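Local coordinates for ftsY (Mycoplasma mycoides, PDB 1ZU4), which is a signal recognition particle receptor, FtsY, whose NG fragment pairs a helical bundle with a P-loop NTPase-type domain, at residues E39-L44 against L60-T65; V54-N59 against Y83-D88; A77-L82 against Q303-L308; S257-T262 against L274-L279. All coordinates share one frame; numbering follows the deposited sequence.

Contact 1 (E39-L44 against L60-T65); sequences ELEDVL and LVRKKT
With CG of Leu40 swung opposite its backbone N (chi1 169°) and CG1 of Val61 likewise (chi1 172°), the two side chains reach out from their helices and meet tip to tip. The touching atoms are Leu40 CD2 and Val61 CG1, 4.2 Å apart. Their alpha carbons, the nearest pair between 39-44 and 60-65, remain 9.7 Å apart, so these segments face each other through side-chain ends and bury only about 90 Å² together. At the partly exposed margin Glu41 and Arg62 approach from neighbouring positions. Glu41 OE2 stands 4.3 Å from Arg62 NH2 and lies obliquely to the guanidinium, too far for a salt bridge. Each group has a stronger partner elsewhere: Glu41 OE2 hydrogen-bonds Ser58 OG on the same helix as Arg62, whereas Arg62 NH1 forms a salt bridge with Asp34. Further along 60-65, Thr65 OG1 donates to Val61 O at 2.6 Å from 36° above the carbonyl plane. Within the helical bundle domain, therefore, the two segments share one slender apolar contact, while Leu44 on Val54 and Val57, and Phe37 on Val61 and Arg62, also join the same two helices; the electrostatic attraction between Glu41 and Arg62 is probably modest.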
# COMPACT_ATOMS: atom_id res chain seq x y z
N GLU A 39 28.96 -8.30 7.09
CA GLU A 39 28.82 -8.13 5.65
C GLU A 39 27.35 -8.23 5.30
O GLU A 39 26.88 -7.45 4.52
CB GLU A 39 29.59 -9.19 4.85
CG GLU A 39 31.11 -9.21 5.02
CD GLU A 39 31.80 -7.96 4.49
OE1 GLU A 39 31.23 -7.24 3.65
OE2 GLU A 39 32.93 -7.71 4.95
N LEU A 40 26.65 -9.21 5.87
CA LEU A 40 25.23 -9.35 5.56
C LEU A 40 24.46 -8.11 5.97
O LEU A 40 23.58 -7.60 5.23
CB LEU A 40 24.66 -10.60 6.20
CG LEU A 40 23.11 -10.74 6.17
CD1 LEU A 40 22.65 -11.04 4.77
CD2 LEU A 40 22.63 -11.83 7.15
N GLU A 41 24.80 -7.58 7.15
CA GLU A 41 24.11 -6.41 7.70
C GLU A 41 24.29 -5.24 6.79
O GLU A 41 23.36 -4.48 6.56
CB GLU A 41 24.63 -6.13 9.13
CG GLU A 41 23.93 -7.01 10.15
CD GLU A 41 24.63 -7.12 11.50
OE1 GLU A 41 25.59 -6.37 11.82
OE2 GLU A 41 24.20 -7.98 12.23
N ASP A 42 25.48 -5.10 6.21
CA ASP A 42 25.70 -4.07 5.21
C ASP A 42 24.82 -4.21 3.95
O ASP A 42 24.23 -3.25 3.48
CB ASP A 42 27.18 -3.91 4.87
CG ASP A 42 27.42 -2.65 4.11
OD1 ASP A 42 27.15 -1.57 4.67
OD2 ASP A 42 27.84 -2.71 2.93
N VAL A 43 24.68 -5.41 3.45
CA VAL A 43 23.71 -5.65 2.38
C VAL A 43 22.27 -5.30 2.80
O VAL A 43 21.56 -4.67 2.04
CB VAL A 43 23.78 -7.08 1.92
CG1 VAL A 43 22.61 -7.41 0.96
CG2 VAL A 43 25.15 -7.39 1.29
N LEU A 44 21.85 -5.68 4.01
CA LEU A 44 20.46 -5.44 4.42
C LEU A 44 20.23 -3.95 4.50
O LEU A 44 19.15 -3.44 4.15
CB LEU A 44 20.17 -6.11 5.77
CG LEU A 44 20.15 -7.63 5.65
CD1 LEU A 44 19.92 -8.28 6.97
CD2 LEU A 44 19.13 -8.15 4.61
N LEU A 60 17.50 -13.09 13.34
CA LEU A 60 16.80 -14.26 12.82
C LEU A 60 17.65 -15.21 11.95
O LEU A 60 17.62 -16.42 12.15
CB LEU A 60 15.56 -13.82 12.06
CG LEU A 60 14.37 -13.47 12.97
CD1 LEU A 60 13.32 -12.74 12.16
CD2 LEU A 60 13.82 -14.74 13.70
N VAL A 61 18.38 -14.66 10.97
CA VAL A 61 19.30 -15.47 10.14
C VAL A 61 20.37 -16.12 11.06
O VAL A 61 20.65 -17.30 10.98
CB VAL A 61 20.01 -14.64 9.07
CG1 VAL A 61 21.09 -15.50 8.37
CG2 VAL A 61 19.01 -14.11 8.01
N ARG A 62 20.90 -15.34 12.00
CA ARG A 62 21.91 -15.86 12.92
C ARG A 62 21.34 -16.99 13.78
O ARG A 62 22.00 -17.97 14.06
CB ARG A 62 22.52 -14.69 13.72
CG ARG A 62 23.28 -15.19 14.92
CD ARG A 62 24.49 -14.39 15.31
NE ARG A 62 24.63 -12.99 14.91
CZ ARG A 62 25.85 -12.46 14.78
NH1 ARG A 62 26.89 -13.25 14.96
NH2 ARG A 62 26.05 -11.17 14.46
N LYS A 63 20.07 -16.87 14.15
CA LYS A 63 19.42 -17.90 14.95
C LYS A 63 19.19 -19.21 14.20
O LYS A 63 19.32 -20.29 14.78
CB LYS A 63 18.09 -17.38 15.47
CG LYS A 63 17.56 -18.23 16.60
CD LYS A 63 16.97 -17.35 17.68
CE LYS A 63 15.53 -17.05 17.35
NZ LYS A 63 14.76 -18.34 17.40
N LYS A 64 18.83 -19.09 12.93
CA LYS A 64 18.50 -20.23 12.04
C LYS A 64 19.73 -20.98 11.53
O LYS A 64 19.63 -22.06 10.92
CB LYS A 64 17.70 -19.68 10.85
CG LYS A 64 16.30 -19.27 11.22
CD LYS A 64 15.64 -18.33 10.23
CE LYS A 64 14.50 -17.58 10.92
NZ LYS A 64 13.30 -18.47 11.17
N THR A 65 20.92 -20.44 11.72
CA THR A 65 22.02 -20.98 10.93
C THR A 65 23.22 -21.34 11.81
O THR A 65 23.29 -20.92 12.93
CB THR A 65 22.51 -19.96 9.87
OG1 THR A 65 22.82 -18.74 10.50
CG2 THR A 65 21.43 -19.66 8.80

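Contact 2 (V54-N59 against Y83-D88); sequences VLKVSN and YQAYTD
In the helix end that sets Ala85 and Asp88 against Lys56 and Val57, the carbonyl oxygen Tyr83 O receives two donors from one residue: Thr87 N at 2.9 Å and Thr87 OG1, also at 2.9 Å. The hydroxyl comes from 36° above the carbonyl plane, and the same threonine lays CG2 over one face of the Tyr83 ring, offset toward its rim. Across the contact the closest apolar pair is Val57 CG2 and Ala85 CB, separated by 3.5 Å. The Val57 and Ala85 alpha carbons are only 6.0 Å apart, an approach that the small alanine side chain permits. This is close helix-helix packing between 51-64 and 71-87, consecutive helices in the SRP54-type helical bundle region of the chain. Lys56 lies along the margin of the same interface, with its CD 3.9 Å from Ala85 CA. Bends at chi3 (-85°) and chi4 (76°) fold the end of its chain so that CE, rather than the ammonium, meets the carboxylate: Lys56 CE is 3.2 Å from Asp88 OD2, while Lys56 NZ is 4.5 Å from that oxygen, beyond salt-bridge range. On other sides of helix 71-87, Tyr83 and Thr87 touch Ile301 and Tyr86 OH hydrogen-bonds Ile284 N.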
# COMPACT_ATOMS: atom_id res chain seq x y z
N VAL A 54 17.05 -4.25 9.88
CA VAL A 54 18.35 -4.90 9.64
C VAL A 54 18.70 -5.77 10.84
O VAL A 54 19.02 -6.93 10.68
CB VAL A 54 19.49 -3.88 9.37
CG1 VAL A 54 20.87 -4.56 9.28
CG2 VAL A 54 19.22 -3.17 8.06
N LEU A 55 18.62 -5.18 12.03
CA LEU A 55 18.92 -5.89 13.27
C LEU A 55 18.03 -7.12 13.50
O LEU A 55 18.51 -8.19 13.83
CB LEU A 55 18.81 -4.91 14.44
CG LEU A 55 18.99 -5.50 15.83
CD1 LEU A 55 20.45 -5.64 16.09
CD2 LEU A 55 18.31 -4.62 16.87
N LYS A 56 16.73 -6.96 13.34
CA LYS A 56 15.79 -8.08 13.50
C LYS A 56 16.04 -9.21 12.47
O LYS A 56 16.04 -10.38 12.83
CB LYS A 56 14.34 -7.58 13.44
CG LYS A 56 13.31 -8.63 13.88
CD LYS A 56 11.85 -8.18 13.74
CE LYS A 56 11.39 -7.39 14.97
NZ LYS A 56 11.96 -6.01 14.93
N VAL A 57 16.28 -8.86 11.21
CA VAL A 57 16.51 -9.87 10.16
C VAL A 57 17.85 -10.61 10.38
O VAL A 57 17.91 -11.83 10.30
CB VAL A 57 16.38 -9.26 8.75
CG1 VAL A 57 16.86 -10.25 7.66
CG2 VAL A 57 14.91 -8.92 8.47
N SER A 58 18.91 -9.85 10.62
CA SER A 58 20.22 -10.44 10.92
C SER A 58 20.14 -11.41 12.10
O SER A 58 20.70 -12.51 12.03
CB SER A 58 21.25 -9.36 11.23
OG SER A 58 22.56 -9.93 11.29
N ASN A 59 19.45 -11.01 13.17
CA ASN A 59 19.33 -11.89 14.36
C ASN A 59 18.60 -13.19 14.08
O ASN A 59 19.03 -14.25 14.50
CB ASN A 59 18.69 -11.18 15.55
CG ASN A 59 19.63 -10.21 16.21
OD1 ASN A 59 19.19 -9.29 16.91
ND2 ASN A 59 20.93 -10.37 15.97
N TYR A 83 10.42 -12.53 5.76
CA TYR A 83 9.02 -12.77 5.99
C TYR A 83 8.67 -12.68 7.48
O TYR A 83 7.66 -12.04 7.86
CB TYR A 83 8.67 -14.16 5.43
CG TYR A 83 7.33 -14.65 5.85
CD1 TYR A 83 6.19 -14.35 5.09
CD2 TYR A 83 7.20 -15.40 7.01
CE1 TYR A 83 4.98 -14.79 5.47
CE2 TYR A 83 5.97 -15.82 7.42
CZ TYR A 83 4.87 -15.54 6.62
OH TYR A 83 3.66 -15.95 7.02
N GLN A 84 9.45 -13.35 8.33
CA GLN A 84 9.19 -13.31 9.81
C GLN A 84 9.32 -11.91 10.45
O GLN A 84 8.58 -11.55 11.39
CB GLN A 84 10.04 -14.35 10.55
CG GLN A 84 9.63 -15.76 10.14
CD GLN A 84 10.28 -16.85 10.96
OE1 GLN A 84 11.33 -16.67 11.57
NE2 GLN A 84 9.66 -18.02 10.94
N ALA A 85 10.23 -11.10 9.91
CA ALA A 85 10.47 -9.75 10.42
C ALA A 85 9.20 -8.91 10.23
O ALA A 85 8.81 -8.14 11.12
CB ALA A 85 11.63 -9.12 9.70
N TYR A 86 8.58 -9.08 9.08
CA TYR A 86 7.32 -8.41 8.77
C TYR A 86 6.17 -9.00 9.57
O TYR A 86 5.36 -8.26 10.11
CB TYR A 86 7.01 -8.54 7.28
CG TYR A 86 5.82 -7.75 6.81
CD1 TYR A 86 6.00 -6.46 6.32
CD2 TYR A 86 4.50 -8.26 6.91
CE1 TYR A 86 4.94 -5.69 5.89
CE2 TYR A 86 3.38 -7.48 6.48
CZ TYR A 86 3.64 -6.20 5.96
OH TYR A 86 2.64 -5.38 5.51
N THR A 87 6.10 -10.33 9.63
CA THR A 87 4.93 -10.96 10.26
C THR A 87 5.01 -10.97 11.80
O THR A 87 4.07 -11.39 12.44
CB THR A 87 4.72 -12.41 9.74
OG1 THR A 87 5.94 -13.14 9.94
CG2 THR A 87 4.37 -12.43 8.27
N ASP A 88 6.14 -10.56 12.38
CA ASP A 88 6.29 -10.38 13.84
C ASP A 88 5.53 -9.12 14.28
O ASP A 88 6.04 -7.98 14.25
CB ASP A 88 7.79 -10.32 14.23
CG ASP A 88 8.01 -9.98 15.72
OD1 ASP A 88 7.25 -10.48 16.58
OD2 ASP A 88 8.96 -9.21 16.01

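Contact 3 (A77-L82 against Q303-L308); sequences ALVESL and QYIVHL
Both segments are helical throughout, and their backbones come nearest at Val79 and Ile305, whose alpha carbons are 6.7 Å apart. Ile305 carries the contact and accounts for the largest share of the 196 Å² buried. Its CG2 branch, set opposite the backbone N by chi1 of -62°, runs up to the facing helix and packs 3.4 Å from the carbonyl oxygen Val79 O. The same methyl lies 4.0 Å from Val79 CG1, the two side chains sliding past one another in opposite directions. Leu82 is met by both branches at an oblique angle: Ile305 CG2 and Ile305 CD1 each stand 3.8 Å from Leu82 CB. Ile305 CD1 also sits at the edge of the Tyr304 ring, in its plane. The interaction between the segments is thus apolar; two polar side chains, Ser81 and His307, bond within their own segments, whereas Glu80 forms a salt bridge with Lys64 of helix 51-64. Ser81 OG joins Ser81 N on Ala77 O, and His307 NE2 donates to Gln303 OE1 at 2.9 Å with a bent N-H...O angle of 137°. Helix 71-87 of the bundle is thereby packed against helix 301-308 near the end of the modelled chain. Helix 12-27 touches Leu78 and Leu308 from the two segments, helix 51-64 meets Leu78 and Ser81, and helix 272-280 reaches Leu82 through Leu274 and Tyr304 through Ile272.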
# COMPACT_ATOMS: atom_id res chain seq x y z
N ALA A 77 17.41 -19.18 4.82
CA ALA A 77 17.34 -18.55 6.13
C ALA A 77 16.93 -17.09 6.03
O ALA A 77 16.03 -16.63 6.75
CB ALA A 77 18.72 -18.70 6.87
N LEU A 78 17.58 -16.38 5.10
CA LEU A 78 17.32 -14.99 4.88
C LEU A 78 15.90 -14.76 4.37
O LEU A 78 15.21 -13.87 4.87
CB LEU A 78 18.35 -14.44 3.89
CG LEU A 78 18.20 -12.99 3.47
CD1 LEU A 78 18.12 -12.06 4.70
CD2 LEU A 78 19.33 -12.63 2.50
N VAL A 79 15.45 -15.58 3.41
CA VAL A 79 14.09 -15.48 2.86
C VAL A 79 13.05 -15.61 3.99
O VAL A 79 12.16 -14.80 4.11
CB VAL A 79 13.83 -16.51 1.70
CG1 VAL A 79 12.38 -16.48 1.28
CG2 VAL A 79 14.72 -16.20 0.48
N GLU A 80 13.22 -16.61 4.84
CA GLU A 80 12.37 -16.87 5.97
C GLU A 80 12.42 -15.77 7.00
O GLU A 80 11.39 -15.39 7.54
CB GLU A 80 12.74 -18.23 6.60
CG GLU A 80 11.95 -18.59 7.84
CD GLU A 80 12.24 -20.04 8.28
OE1 GLU A 80 12.01 -20.96 7.47
OE2 GLU A 80 12.71 -20.24 9.42
N SER A 81 13.61 -15.22 7.25
CA SER A 81 13.78 -14.14 8.24
C SER A 81 13.18 -12.81 7.80
O SER A 81 12.78 -12.01 8.64
CB SER A 81 15.27 -13.93 8.61
OG SER A 81 15.88 -15.16 9.09
N LEU A 82 13.13 -12.58 6.48
CA LEU A 82 12.53 -11.36 5.92
C LEU A 82 11.03 -11.40 6.15
O LEU A 82 10.44 -10.46 6.67
CB LEU A 82 12.85 -11.23 4.43
CG LEU A 82 14.30 -10.84 4.08
CD1 LEU A 82 14.56 -11.15 2.62
CD2 LEU A 82 14.70 -9.36 4.41
N GLN A 303 4.73 -13.39 -1.00
CA GLN A 303 4.97 -13.15 -2.40
C GLN A 303 5.93 -11.99 -2.61
O GLN A 303 6.79 -12.04 -3.47
CB GLN A 303 3.65 -12.90 -3.12
CG GLN A 303 2.87 -14.20 -3.41
CD GLN A 303 3.61 -15.13 -4.36
OE1 GLN A 303 3.68 -14.84 -5.55
NE2 GLN A 303 4.18 -16.22 -3.84
N TYR A 304 5.73 -10.91 -1.86
CA TYR A 304 6.63 -9.79 -1.90
C TYR A 304 8.06 -10.29 -1.62
O TYR A 304 8.98 -10.03 -2.40
CB TYR A 304 6.21 -8.77 -0.84
CG TYR A 304 7.05 -7.53 -0.77
CD1 TYR A 304 6.74 -6.41 -1.55
CD2 TYR A 304 8.11 -7.44 0.14
CE1 TYR A 304 7.49 -5.25 -1.44
CE2 TYR A 304 8.86 -6.31 0.24
CZ TYR A 304 8.55 -5.22 -0.54
OH TYR A 304 9.29 -4.11 -0.41
N ILE A 305 8.22 -11.06 -0.54
CA ILE A 305 9.56 -11.55 -0.16
C ILE A 305 10.17 -12.54 -1.18
O ILE A 305 11.34 -12.45 -1.54
CB ILE A 305 9.53 -12.21 1.27
CG1 ILE A 305 9.13 -11.17 2.33
CG2 ILE A 305 10.88 -12.81 1.65
CD1 ILE A 305 9.95 -9.90 2.31
N VAL A 306 9.37 -13.51 -1.62
CA VAL A 306 9.85 -14.51 -2.61
C VAL A 306 10.27 -13.86 -3.94
O VAL A 306 11.32 -14.18 -4.50
CB VAL A 306 8.77 -15.64 -2.78
CG1 VAL A 306 9.01 -16.44 -4.05
CG2 VAL A 306 8.78 -16.55 -1.54
N HIS A 307 9.47 -12.93 -4.45
CA HIS A 307 9.82 -12.24 -5.70
C HIS A 307 11.00 -11.24 -5.52
O HIS A 307 11.84 -11.06 -6.43
CB HIS A 307 8.57 -11.62 -6.33
CG HIS A 307 7.59 -12.66 -6.82
ND1 HIS A 307 7.79 -13.37 -7.98
CD2 HIS A 307 6.45 -13.14 -6.28
CE1 HIS A 307 6.80 -14.22 -8.15
NE2 HIS A 307 5.96 -14.10 -7.14
N LEU A 308 11.09 -10.64 -4.34
CA LEU A 308 12.27 -9.79 -4.00
C LEU A 308 13.52 -10.63 -4.00
O LEU A 308 14.59 -10.16 -4.41
CB LEU A 308 12.14 -9.20 -2.58
CG LEU A 308 13.33 -8.37 -2.03
CD1 LEU A 308 13.76 -7.26 -3.03
CD2 LEU A 308 12.93 -7.79 -0.69

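Contact 4 (S257-T262 against L274-L279); sequences SGIILT and LAIKEL
Ile276 gives up the most surface here, about 63 Å², and divides its two branches between Ile259 and Leu261. The longer branch, extended at chi2 (161°), brings Ile276 CD1 to 3.7 Å from Leu261 CD1, methyl against methyl, with the side chains running at a slant to each other. The shorter one, CG2, is turned to the earlier strand residue: Ile276 CG2 lies 4.4 Å from Ile259 CG1, a looser touch. Ile259 and Leu261 contribute nearly equal areas, about 28 and 26 Å². Being two apart on an extended strand, they both point their CB atoms at the helix, as the alternation of a beta strand demands. The backbones stay well separated, with the Ile259 and Ile276 alpha carbons 9.0 Å apart, so one layer of aliphatic side chains fills the interval. All three residues are buried. The layer extends to Ile235 of strand 230-236, which touches both isoleucines, and to Val244 of helix 241-250 beside Ile276. Strand 258-262, helix 272-280 and strand 284-288 form a beta-alpha-beta crossover joining adjacent parallel strands, with the helix packed on the sheet through hydrophobic residues, as is characteristic of the alpha/beta core of P-loop NTPase domains.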
# COMPACT_ATOMS: atom_id res chain seq x y z
N SER A 257 -6.34 2.54 8.30
CA SER A 257 -6.52 1.08 8.62
C SER A 257 -5.60 0.24 7.78
O SER A 257 -5.37 -0.91 8.11
CB SER A 257 -7.98 0.59 8.38
OG SER A 257 -8.32 0.78 6.99
N GLY A 258 -5.04 0.82 6.70
CA GLY A 258 -4.16 0.08 5.84
C GLY A 258 -3.48 0.95 4.80
O GLY A 258 -3.78 2.14 4.65
N ILE A 259 -2.57 0.35 4.07
CA ILE A 259 -1.71 1.03 3.09
C ILE A 259 -1.86 0.41 1.68
O ILE A 259 -1.97 -0.81 1.52
CB ILE A 259 -0.20 0.95 3.52
CG1 ILE A 259 0.09 1.57 4.92
CG2 ILE A 259 0.76 1.59 2.48
CD1 ILE A 259 -0.36 2.95 5.11
N ILE A 260 -1.79 1.27 0.68
CA ILE A 260 -1.67 0.90 -0.72
C ILE A 260 -0.29 1.39 -1.14
O ILE A 260 -0.06 2.57 -1.19
CB ILE A 260 -2.73 1.62 -1.59
CG1 ILE A 260 -4.19 1.29 -1.10
CG2 ILE A 260 -2.58 1.24 -3.04
CD1 ILE A 260 -5.24 1.95 -2.00
N LEU A 261 0.61 0.47 -1.45
CA LEU A 261 2.00 0.72 -1.84
C LEU A 261 2.04 0.71 -3.37
O LEU A 261 1.87 -0.31 -3.97
CB LEU A 261 2.89 -0.42 -1.30
CG LEU A 261 4.40 -0.23 -1.57
CD1 LEU A 261 4.94 1.07 -0.96
CD2 LEU A 261 5.21 -1.45 -1.11
N THR A 262 2.27 1.86 -3.99
CA THR A 262 2.24 2.00 -5.43
C THR A 262 3.63 2.08 -5.98
O THR A 262 4.60 2.32 -5.23
CB THR A 262 1.52 3.29 -5.86
OG1 THR A 262 2.20 4.42 -5.29
CG2 THR A 262 0.07 3.27 -5.38
N LEU A 274 9.30 -3.44 4.67
CA LEU A 274 9.71 -3.64 6.04
C LEU A 274 9.87 -2.32 6.77
O LEU A 274 9.61 -2.25 7.95
CB LEU A 274 11.01 -4.43 6.12
CG LEU A 274 10.95 -5.89 5.66
CD1 LEU A 274 12.36 -6.52 5.77
CD2 LEU A 274 10.02 -6.58 6.58
N ALA A 275 10.36 -1.31 6.08
CA ALA A 275 10.44 0.03 6.63
C ALA A 275 9.03 0.48 7.02
O ALA A 275 8.86 1.07 8.07
CB ALA A 275 11.09 1.02 5.59
N ILE A 276 8.03 0.20 6.17
CA ILE A 276 6.64 0.58 6.46
C ILE A 276 6.14 -0.12 7.75
O ILE A 276 5.63 0.51 8.67
CB ILE A 276 5.71 0.28 5.23
CG1 ILE A 276 6.00 1.31 4.11
CG2 ILE A 276 4.22 0.32 5.63
CD1 ILE A 276 5.52 0.89 2.73
N LYS A 277 6.28 -1.44 7.77
CA LYS A 277 5.91 -2.25 8.92
C LYS A 277 6.56 -1.67 10.21
O LYS A 277 5.87 -1.51 11.21
CB LYS A 277 6.36 -3.69 8.64
CG LYS A 277 6.39 -4.62 9.82
CD LYS A 277 4.98 -4.76 10.36
CE LYS A 277 5.01 -5.29 11.78
NZ LYS A 277 6.09 -6.32 12.00
N GLU A 278 7.85 -1.33 10.16
CA GLU A 278 8.55 -0.80 11.37
C GLU A 278 8.05 0.59 11.76
O GLU A 278 7.62 0.79 12.90
CB GLU A 278 10.08 -0.76 11.16
CG GLU A 278 10.87 -0.20 12.35
CD GLU A 278 10.79 -1.09 13.56
OE1 GLU A 278 10.69 -2.33 13.41
OE2 GLU A 278 10.78 -0.52 14.66
N LEU A 279 8.10 1.55 10.84
CA LEU A 279 7.76 2.90 11.20
C LEU A 279 6.26 3.13 11.47
O LEU A 279 5.96 3.82 12.41
CB LEU A 279 8.24 3.94 10.18
CG LEU A 279 8.42 5.35 10.80
CD1 LEU A 279 9.66 5.36 11.72
CD2 LEU A 279 8.52 6.46 9.76

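In the fold
Contacts 1, 2 and 3 form a continuous group: contacts 1 and 2 share helix 51-64, contacts 2 and 3 share helix 71-87, and the centres of each of these pairs lie about 10 Å apart. Contacts 1 and 3 also meet directly, through the salt bridge of Lys64 NZ with Glu80 OE2 at 2.6 Å. Contact 4 lies on the sheet, its centre about 23 Å from that of contact 1 and 15 Å from that of contact 2. Lys277 spans the latter gap: its NZ is 2.8 Å from both Tyr86 O and Asp88 O, probable hydrogen bonds tying bundle to sheet domain. The segments of all four contacts exclude the likely P-loop, where backbone amides meet a sulfate.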